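Local coordinates for pyruvate kinase (Toxoplasma gondii, PDB 3GG8), which probably catalyses the last step of glycolysis, passing the phosphoryl group of phosphoenolpyruvate to ADP to yield pyruvate and ATP, at residues S392-V397 against S501-K506; L414-T419 against A490-K495. All blocks are in the same frame, centred on the assembly; numbering follows the deposited sequence.

Interaction 1. Residues S392-V397 against S501-K506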
loop_
_atom_site.group_PDB
_atom_site.type_symbol
_atom_site.label_atom_id
_atom_site.label_comp_id
_atom_site.label_asym_id
_atom_site.label_seq_id
_atom_site.Cartn_x
_atom_site.Cartn_y
_atom_site.Cartn_z
ATOM N N SER C 392 3.584 -21.051 -5.293
ATOM C CA SER C 392 3.137 -22.103 -6.203
ATOM C C SER C 392 1.794 -21.799 -6.873
ATOM O O SER C 392 1.032 -20.940 -6.430
ATOM C CB SER C 392 3.027 -23.429 -5.442
ATOM O OG SER C 392 1.957 -23.391 -4.515
ATOM N N THR C 393 1.533 -22.539 -7.945
ATOM C CA THR C 393 0.269 -22.542 -8.676
ATOM C C THR C 393 -0.958 -22.700 -7.773
ATOM O O THR C 393 -1.928 -21.934 -7.886
ATOM C CB THR C 393 0.304 -23.670 -9.727
ATOM O OG1 THR C 393 1.185 -23.285 -10.786
ATOM C CG2 THR C 393 -1.070 -23.958 -10.298
ATOM N N GLN C 394 -0.905 -23.696 -6.889
ATOM C CA GLN C 394 -1.992 -24.016 -5.983
ATOM C C GLN C 394 -2.295 -22.862 -5.050
ATOM O O GLN C 394 -3.450 -22.504 -4.865
ATOM C CB GLN C 394 -1.643 -25.244 -5.146
ATOM C CG GLN C 394 -1.314 -26.479 -5.952
ATOM C CD GLN C 394 0.175 -26.741 -6.079
ATOM O OE1 GLN C 394 0.961 -25.885 -6.527
ATOM N NE2 GLN C 394 0.572 -27.955 -5.700
ATOM N N GLU C 395 -1.260 -22.291 -4.444
ATOM C CA GLU C 395 -1.469 -21.177 -3.531
ATOM C C GLU C 395 -1.998 -19.923 -4.234
ATOM O O GLU C 395 -2.881 -19.245 -3.696
ATOM C CB GLU C 395 -0.205 -20.850 -2.750
ATOM C CG GLU C 395 -0.477 -19.915 -1.577
ATOM C CD GLU C 395 0.533 -20.050 -0.460
ATOM O OE1 GLU C 395 1.282 -21.056 -0.436
ATOM O OE2 GLU C 395 0.576 -19.141 0.397
ATOM N N ALA C 396 -1.466 -19.638 -5.424
ATOM C CA ALA C 396 -1.895 -18.485 -6.224
ATOM C C ALA C 396 -3.380 -18.522 -6.543
ATOM O O ALA C 396 -4.062 -17.508 -6.426
ATOM C CB ALA C 396 -1.066 -18.366 -7.504
ATOM N N VAL C 397 -3.861 -19.694 -6.947
ATOM C CA VAL C 397 -5.264 -19.917 -7.283
ATOM C C VAL C 397 -6.152 -19.840 -6.037
ATOM O O VAL C 397 -7.231 -19.259 -6.089
ATOM C CB VAL C 397 -5.457 -21.253 -8.068
ATOM C CG1 VAL C 397 -6.934 -21.567 -8.325
ATOM C CG2 VAL C 397 -4.742 -21.169 -9.395
ATOM N N SER C 501 0.261 -31.186 -11.571
ATOM C CA SER C 501 -0.719 -30.307 -10.937
ATOM C C SER C 501 -1.346 -29.325 -11.932
ATOM O O SER C 501 -0.717 -28.901 -12.912
ATOM C CB SER C 501 -0.111 -29.555 -9.744
ATOM O OG SER C 501 0.577 -30.438 -8.865
ATOM N N SER C 502 -2.599 -28.982 -11.650
ATOM C CA SER C 502 -3.451 -28.174 -12.513
ATOM C C SER C 502 -4.558 -27.642 -11.616
ATOM O O SER C 502 -5.093 -28.381 -10.791
ATOM C CB SER C 502 -4.035 -29.034 -13.631
ATOM O OG SER C 502 -5.312 -28.560 -14.011
ATOM N N ASN C 503 -4.884 -26.361 -11.750
ATOM C CA ASN C 503 -5.740 -25.697 -10.774
ATOM C C ASN C 503 -6.802 -24.793 -11.384
ATOM O O ASN C 503 -6.493 -23.907 -12.174
ATOM C CB ASN C 503 -4.886 -24.903 -9.786
ATOM C CG ASN C 503 -4.231 -25.780 -8.750
ATOM O OD1 ASN C 503 -4.731 -25.896 -7.633
ATOM N ND2 ASN C 503 -3.119 -26.425 -9.116
ATOM N N LEU C 504 -8.046 -25.009 -10.973
ATOM C CA LEU C 504 -9.206 -24.368 -11.575
ATOM C C LEU C 504 -9.872 -23.403 -10.611
ATOM O O LEU C 504 -9.847 -23.592 -9.403
ATOM C CB LEU C 504 -10.219 -25.435 -11.996
ATOM C CG LEU C 504 -11.586 -25.013 -12.550
ATOM C CD1 LEU C 504 -11.492 -24.538 -14.016
ATOM C CD2 LEU C 504 -12.602 -26.156 -12.416
ATOM N N LEU C 505 -10.476 -22.364 -11.162
ATOM C CA LEU C 505 -11.294 -21.465 -10.380
ATOM C C LEU C 505 -12.466 -21.105 -11.264
ATOM O O LEU C 505 -12.292 -20.558 -12.342
ATOM C CB LEU C 505 -10.493 -20.227 -9.966
ATOM C CG LEU C 505 -11.095 -19.053 -9.170
ATOM C CD1 LEU C 505 -9.960 -18.154 -8.735
ATOM C CD2 LEU C 505 -12.080 -18.247 -9.973
ATOM N N LYS C 506 -13.662 -21.443 -10.807
ATOM C CA LYS C 506 -14.885 -21.130 -11.526
ATOM C C LYS C 506 -15.748 -20.187 -10.709
ATOM O O LYS C 506 -15.860 -20.330 -9.500
ATOM C CB LYS C 506 -15.683 -22.401 -11.773
ATOM C CG LYS C 506 -15.299 -23.162 -12.988
ATOM C CD LYS C 506 -16.526 -23.823 -13.595
ATOM C CE LYS C 506 -16.142 -25.045 -14.436
ATOM N NZ LYS C 506 -17.237 -25.507 -15.346
#
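N503 reaches from its strand to the first turn of a helix, and its carboxamide comes to rest against aliphatic carbon of T393 and Q394. Its CG stands beside the backbone N (chi1 -77°), a setting that carries the amide toward the helix start. The two ends of the amide then meet different groups. ND2 lies 3.4 Å from the methyl CG2 of T393 and also touches CG of Q394. OD1, for its part, lies 3.7 Å from CA of Q394. All of these are van der Waals contacts, and no hydrogen bond joins the two segments. CG of Q394 faces the N503 amide; beyond it the chain bends at its second torsion, and its own carboxamide is turned about 50° from that of N503. The polar end of Q394 is held elsewhere, NE2 binding the carbonyl of E496, just as S501 gives its OG to the carbonyl of K495.

One turn along the helix, V397 divides its branches between neighbouring strand residues. CG2 packs 3.8 Å from CB of N503; CG1 sits 3.7 Å from the carbonyl O of L504 and 4.1 Å from CB of L505. V397 and L505 lie alongside each other, pointing opposite ways.

The axes of helix 393-397 and strand 502-506 run nearly parallel, 7° apart, and approach to 8.4 Å, a helix laid along the strand as in layered alpha/beta domains. L505 also touches A400 and A401 further along helix 393-407, and Q394 and E395 touch helix 421-427. Strand 502-509 pairs antiparallel with a strand of the second subunit, and V507 of that subunit packs on T393 and V397.

Interaction 2. Residues L414-T419 against A490-K495; sequences LALTET and AVHGMK
The imidazole of H492 is held between two side chains, one from each strand. Over one face stands L416, whose CB lies 4.2 Å from the ring centroid and only 17° off the normal, a CH-pi contact; the opposite face is covered by CG of M494, from the ring's own strand, 3.3 Å above the plane and displaced toward the rim. At the ring's edge, ND1 gives a weak bond to the carbonyl O of G493, bent to 130° at the hydrogen, which may help to set the rotation of the ring. L416 crosses the histidine at about a right angle. Its CG lies opposite the carbonyl carbon (chi1 -77°), and from there the second torsion turns CD2 to 3.7 Å from CD2 of H492, while its CD1 lies at the same separation from the carbonyl O of V491.

Beneath these side chains the backbones pair as parallel strands. N of V491 donates to O of L414 at 2.8 Å, and N of L416 to O of V491 at 2.9 Å, so V491 is gripped through both its amide and its carbonyl. L414 and A490, paired on the same face as L416 and H492, add a methylene-methyl contact of 4.1 Å between their CB atoms.

The sheet is covered on both sides. L416 and A490 pack on I469 of helix 465-478, and H492 touches T465 of that helix; on the other face A415 and V491 meet helix 421-427. Strand 435-439 flanks 412-416 on its far edge, and strand 502-509 flanks 487-494, which places both strands in the interior of the sheet.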
loop_
_atom_site.group_PDB
_atom_site.type_symbol
_atom_site.label_atom_id
_atom_site.label_comp_id
_atom_site.label_asym_id
_atom_site.label_seq_id
_atom_site.Cartn_x
_atom_site.Cartn_y
_atom_site.Cartn_z
ATOM N N LEU C 414 -16.445 -23.181 -2.737
ATOM C CA LEU C 414 -16.421 -24.630 -2.780
ATOM C C LEU C 414 -14.973 -25.036 -3.011
ATOM O O LEU C 414 -14.327 -24.560 -3.957
ATOM C CB LEU C 414 -17.325 -25.163 -3.891
ATOM C CG LEU C 414 -18.789 -24.703 -3.940
ATOM C CD1 LEU C 414 -19.536 -25.369 -5.082
ATOM C CD2 LEU C 414 -19.496 -24.973 -2.617
ATOM N N ALA C 415 -14.459 -25.878 -2.122
ATOM C CA ALA C 415 -13.108 -26.414 -2.249
ATOM C C ALA C 415 -13.210 -27.889 -2.576
ATOM O O ALA C 415 -13.507 -28.699 -1.705
ATOM C CB ALA C 415 -12.315 -26.202 -0.960
ATOM N N LEU C 416 -13.007 -28.240 -3.837
ATOM C CA LEU C 416 -13.017 -29.635 -4.238
ATOM C C LEU C 416 -11.630 -30.180 -3.992
ATOM O O LEU C 416 -10.649 -29.606 -4.469
ATOM C CB LEU C 416 -13.397 -29.783 -5.707
ATOM C CG LEU C 416 -14.870 -29.640 -6.080
ATOM C CD1 LEU C 416 -15.317 -28.168 -5.960
ATOM C CD2 LEU C 416 -15.093 -30.177 -7.504
ATOM N N THR C 417 -11.533 -31.285 -3.260
ATOM C CA THR C 417 -10.222 -31.697 -2.747
ATOM C C THR C 417 -10.079 -33.197 -2.485
ATOM O O THR C 417 -10.975 -33.842 -1.936
ATOM C CB THR C 417 -9.852 -30.892 -1.469
ATOM O OG1 THR C 417 -8.492 -31.146 -1.117
ATOM C CG2 THR C 417 -10.765 -31.261 -0.288
ATOM N N GLU C 418 -8.947 -33.747 -2.892
ATOM C CA GLU C 418 -8.662 -35.153 -2.655
ATOM C C GLU C 418 -7.863 -35.269 -1.370
ATOM O O GLU C 418 -8.285 -35.955 -0.441
ATOM C CB GLU C 418 -7.932 -35.760 -3.852
ATOM C CG GLU C 418 -7.586 -37.257 -3.751
ATOM C CD GLU C 418 -8.781 -38.172 -3.432
ATOM O OE1 GLU C 418 -8.544 -39.309 -2.954
ATOM O OE2 GLU C 418 -9.947 -37.757 -3.650
ATOM N N THR C 419 -6.744 -34.545 -1.294
ATOM C CA THR C 419 -5.809 -34.661 -0.170
ATOM C C THR C 419 -6.090 -33.663 0.944
ATOM O O THR C 419 -5.478 -33.743 2.015
ATOM C CB THR C 419 -4.341 -34.410 -0.594
ATOM O OG1 THR C 419 -4.132 -32.997 -0.777
ATOM C CG2 THR C 419 -3.947 -35.198 -1.856
ATOM N N ALA C 490 -15.917 -21.787 -7.008
ATOM C CA ALA C 490 -15.461 -23.161 -6.862
ATOM C C ALA C 490 -13.988 -23.252 -7.264
ATOM O O ALA C 490 -13.569 -22.685 -8.281
ATOM C CB ALA C 490 -16.313 -24.100 -7.696
ATOM N N VAL C 491 -13.207 -23.939 -6.437
ATOM C CA VAL C 491 -11.805 -24.187 -6.718
ATOM C C VAL C 491 -11.571 -25.698 -6.806
ATOM O O VAL C 491 -11.992 -26.453 -5.940
ATOM C CB VAL C 491 -10.892 -23.547 -5.643
ATOM C CG1 VAL C 491 -9.435 -23.872 -5.899
ATOM C CG2 VAL C 491 -11.086 -22.038 -5.628
ATOM N N HIS C 492 -10.916 -26.127 -7.868
ATOM C CA HIS C 492 -10.517 -27.509 -7.986
ATOM C C HIS C 492 -9.015 -27.584 -8.172
ATOM O O HIS C 492 -8.486 -27.207 -9.211
ATOM C CB HIS C 492 -11.244 -28.209 -9.138
ATOM C CG HIS C 492 -11.176 -29.704 -9.076
ATOM N ND1 HIS C 492 -10.108 -30.384 -8.529
ATOM C CD2 HIS C 492 -12.045 -30.655 -9.497
ATOM C CE1 HIS C 492 -10.323 -31.686 -8.606
ATOM N NE2 HIS C 492 -11.491 -31.877 -9.189
ATOM N N GLY C 493 -8.334 -28.046 -7.135
ATOM C CA GLY C 493 -6.953 -28.514 -7.263
ATOM C C GLY C 493 -6.966 -29.945 -7.792
ATOM O O GLY C 493 -7.617 -30.824 -7.215
ATOM N N MET C 494 -6.267 -30.170 -8.903
ATOM C CA MET C 494 -6.178 -31.500 -9.509
ATOM C C MET C 494 -4.745 -32.010 -9.412
ATOM O O MET C 494 -3.797 -31.239 -9.585
ATOM C CB MET C 494 -6.657 -31.478 -10.964
ATOM C CG MET C 494 -7.976 -30.734 -11.168
ATOM S SD MET C 494 -8.660 -30.918 -12.831
ATOM C CE MET C 494 -9.884 -29.600 -12.862
ATOM N N LYS C 495 -4.605 -33.308 -9.132
ATOM C CA LYS C 495 -3.305 -33.939 -8.844
ATOM C C LYS C 495 -2.528 -33.106 -7.812
ATOM O O LYS C 495 -1.356 -32.752 -8.022
ATOM C CB LYS C 495 -2.488 -34.138 -10.131
ATOM C CG LYS C 495 -3.099 -35.097 -11.151
ATOM C CD LYS C 495 -2.273 -35.115 -12.428
ATOM C CE LYS C 495 -2.844 -36.080 -13.453
ATOM N NZ LYS C 495 -1.952 -36.200 -14.644
#

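The two interactions lie about 9 Å apart between centres and share one mixed sheet within the alpha/beta domain. Along the chain, both strands of interaction 2 fall between the helix and the strand that interaction 1 joins: helix 393-407 leads into strand 412-416, and strand 487-494 precedes strand 502-509. Strands 487-494 and 502-509 are neighbours, their backbones joined by probable hydrogen bonds from N of L504 to O of H492 and from N of K506 to O of A490. Interaction 2 thus lies within the sheet, whereas interaction 1 sets a helix against its edge strand within this chain. There the sheet continues into the second subunit, so interaction 1 packs next to a subunit interface of the four-chain assembly.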